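Local coordinates for protein dachshund homolog 1 (Homo sapiens, PDB 1L8R) that acts as a transcription factor in organogenesis and carries, in this DACHbox-N domain, a DNA-binding motif resembling the forkhead/winged-helix fold, at residues H46-Y49 with T50-R54. Residues are numbered along the deposited sequence; the frame is centred on the assembly and turned at random.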
ATOM      1  N   HIS A  46       4.418  11.480   2.625  1.00 31.43           N
ATOM      2  CA  HIS A  46       4.215  12.152   3.903  1.00 30.91           C
ATOM      3  C   HIS A  46       2.813  12.760   3.909  1.00 30.29           C
ATOM      4  O   HIS A  46       2.109  12.721   4.921  1.00 30.60           O
ATOM      5  CB  HIS A  46       5.277  13.244   4.088  1.00 33.26           C
ATOM      6  CG  HIS A  46       5.252  13.897   5.436  1.00 34.06           C
ATOM      7  ND1 HIS A  46       4.346  14.877   5.775  1.00 34.47           N
ATOM      8  CD2 HIS A  46       6.024  13.705   6.535  1.00 35.64           C
ATOM      9  CE1 HIS A  46       4.558  15.262   7.021  1.00 35.66           C
ATOM     10  NE2 HIS A  46       5.572  14.565   7.504  1.00 35.55           N
ATOM     11  N   THR A  47       2.413  13.306   2.765  1.00 28.49           N
ATOM     12  CA  THR A  47       1.096  13.913   2.623  1.00 28.52           C
ATOM     13  C   THR A  47       0.043  12.814   2.673  1.00 27.86           C
ATOM     14  O   THR A  47      -1.037  13.005   3.232  1.00 27.26           O
ATOM     15  CB  THR A  47       0.970  14.669   1.287  1.00 29.46           C
ATOM     16  OG1 THR A  47       2.021  15.639   1.193  1.00 32.36           O
ATOM     17  CG2 THR A  47      -0.377  15.383   1.197  1.00 30.30           C
ATOM     18  N   VAL A  48       0.363  11.662   2.084  1.00 26.21           N
ATOM     19  CA  VAL A  48      -0.555  10.527   2.091  1.00 24.58           C
ATOM     20  C   VAL A  48      -0.886  10.173   3.536  1.00 23.50           C
ATOM     21  O   VAL A  48      -2.054  10.046   3.898  1.00 21.50           O
ATOM     22  CB  VAL A  48       0.061   9.281   1.402  1.00 24.58           C
ATOM     23  CG1 VAL A  48      -0.807   8.058   1.664  1.00 24.91           C
ATOM     24  CG2 VAL A  48       0.182   9.517  -0.097  1.00 25.60           C
ATOM     25  N   TYR A  49       0.145  10.018   4.362  1.00 22.41           N
ATOM     26  CA  TYR A  49      -0.062   9.685   5.769  1.00 22.53           C
ATOM     27  C   TYR A  49      -0.928  10.743   6.453  1.00 22.59           C
ATOM     28  O   TYR A  49      -1.783  10.420   7.278  1.00 20.55           O
ATOM     29  CB  TYR A  49       1.284   9.561   6.493  1.00 23.23           C
ATOM     30  CG  TYR A  49       2.103   8.341   6.109  1.00 25.80           C
ATOM     31  CD1 TYR A  49       3.421   8.203   6.545  1.00 27.82           C
ATOM     32  CD2 TYR A  49       1.558   7.315   5.332  1.00 27.69           C
ATOM     33  CE1 TYR A  49       4.179   7.076   6.222  1.00 28.59           C
ATOM     34  CE2 TYR A  49       2.307   6.183   5.002  1.00 27.29           C
ATOM     35  CZ  TYR A  49       3.616   6.071   5.452  1.00 28.31           C
ATOM     36  OH  TYR A  49       4.362   4.954   5.146  1.00 27.70           O
ATOM     37  N   THR A  50      -0.707  12.009   6.112  1.00 22.77           N
ATOM     38  CA  THR A  50      -1.492  13.093   6.693  1.00 23.80           C
ATOM     39  C   THR A  50      -2.967  12.939   6.310  1.00 22.31           C
ATOM     40  O   THR A  50      -3.858  13.029   7.158  1.00 22.60           O
ATOM     41  CB  THR A  50      -1.000  14.468   6.201  1.00 25.59           C
ATOM     42  OG1 THR A  50       0.389  14.624   6.526  1.00 28.42           O
ATOM     43  CG2 THR A  50      -1.799  15.584   6.857  1.00 27.34           C
ATOM     44  N   LYS A  51      -3.220  12.702   5.029  1.00 21.33           N
ATOM     45  CA  LYS A  51      -4.589  12.539   4.556  1.00 21.81           C
ATOM     46  C   LYS A  51      -5.235  11.291   5.148  1.00 21.42           C
ATOM     47  O   LYS A  51      -6.394  11.317   5.561  1.00 20.09           O
ATOM     48  CB  LYS A  51      -4.612  12.460   3.029  1.00 21.91           C
ATOM     49  CG  LYS A  51      -4.156  13.737   2.344  1.00 25.74           C
ATOM     50  CD  LYS A  51      -4.248  13.604   0.834  1.00 27.93           C
ATOM     51  CE  LYS A  51      -3.861  14.899   0.145  1.00 29.86           C
ATOM     52  NZ  LYS A  51      -4.743  16.024   0.558  1.00 30.96           N
ATOM     53  N   LEU A  52      -4.480  10.197   5.187  1.00 21.19           N
ATOM     54  CA  LEU A  52      -4.981   8.942   5.738  1.00 21.55           C
ATOM     55  C   LEU A  52      -5.448   9.151   7.181  1.00 22.25           C
ATOM     56  O   LEU A  52      -6.486   8.632   7.586  1.00 19.90           O
ATOM     57  CB  LEU A  52      -3.876   7.885   5.675  1.00 19.98           C
ATOM     58  CG  LEU A  52      -4.101   6.572   4.915  1.00 21.17           C
ATOM     59  CD1 LEU A  52      -4.996   6.763   3.690  1.00 18.82           C
ATOM     60  CD2 LEU A  52      -2.750   6.022   4.506  1.00 19.06           C
ATOM     61  N   LYS A  53      -4.686   9.915   7.957  1.00 24.85           N
ATOM     62  CA  LYS A  53      -5.072  10.179   9.339  1.00 27.98           C
ATOM     63  C   LYS A  53      -6.439  10.855   9.365  1.00 28.54           C
ATOM     64  O   LYS A  53      -7.365  10.389  10.031  1.00 29.79           O
ATOM     65  CB  LYS A  53      -4.043  11.078  10.028  1.00 29.75           C
ATOM     66  CG  LYS A  53      -2.675  10.439  10.213  1.00 33.67           C
ATOM     67  CD  LYS A  53      -1.802  11.264  11.148  1.00 36.05           C
ATOM     68  CE  LYS A  53      -2.411  11.337  12.542  1.00 37.79           C
ATOM     69  NZ  LYS A  53      -1.571  12.126  13.484  1.00 40.61           N
ATOM     70  N   ARG A  54      -6.562  11.950   8.621  1.00 29.07           N
ATOM     71  CA  ARG A  54      -7.808  12.701   8.553  1.00 29.39           C
ATOM     72  C   ARG A  54      -8.990  11.838   8.104  1.00 28.58           C
ATOM     73  O   ARG A  54     -10.109  12.001   8.598  1.00 27.68           O
ATOM     74  CB  ARG A  54      -7.644  13.882   7.598  1.00 31.33           C
ATOM     75  CG  ARG A  54      -8.744  14.920   7.692  1.00 34.84           C
ATOM     76  CD  ARG A  54      -8.617  15.921   6.563  1.00 36.76           C
ATOM     77  NE  ARG A  54      -9.024  15.340   5.288  1.00 40.56           N
ATOM     78  CZ  ARG A  54      -8.532  15.706   4.109  1.00 41.46           C
ATOM     79  NH1 ARG A  54      -7.606  16.652   4.033  1.00 43.78           N
ATOM     80  NH2 ARG A  54      -8.975  15.129   3.002  1.00 42.62           N
TER
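The carbonyl oxygen of H46 is gripped twice by T50, one turn further along helix 45-54, and so illustrates how a helical threonine can fold its hydroxyl back onto the main chain. T50 N donates to H46 O at 3.1 Å, while T50 OG1 donates to the same H46 O at 3.0 Å; the two donors come from opposite faces of the carbonyl plane, the hydroxyl tilted 29° out of it. What brings the hydroxyl there is the first torsion of T50 (chi1 -58°), which sets OG1 beside its own backbone N and leaves CG2 anti to that nitrogen. The H46 imidazole crosses this hydroxyl at a slant, with H46 ND1 4.0 Å from T50 OG1.

The next two carbonyls show the ordinary pattern. K51 N bonds T47 O and L52 N bonds V48 O, both at 2.8 Å, and in each pair the side chains lie side by side, pointing the same way. The T47 methyl lies alongside the lysine chain, T47 CG2 meeting K51 CE at 3.7 Å, where a bend at the last torsion (chi4 -60°) turns the ammonium aside. V48 CG1 and L52 CD2 touch at 4.0 Å on the buried side. K53 N continues the series with a bond to Y49 O at 3.0 Å.

Further out, V48 and L52 both rest on L94 of helix 88-99, with F34 and L30 of helix 30-37 covering V48 and L52 respectively. R54 forms a salt bridge with D97, and the Y49 ring takes a cation-pi contact from K84. The chemistry thus divides the helix: valine and leucine fasten it to the helical core of the winged-helix-like domain, while on its exposed side T50 spends its hydroxyl proton on a carbonyl of the same helix.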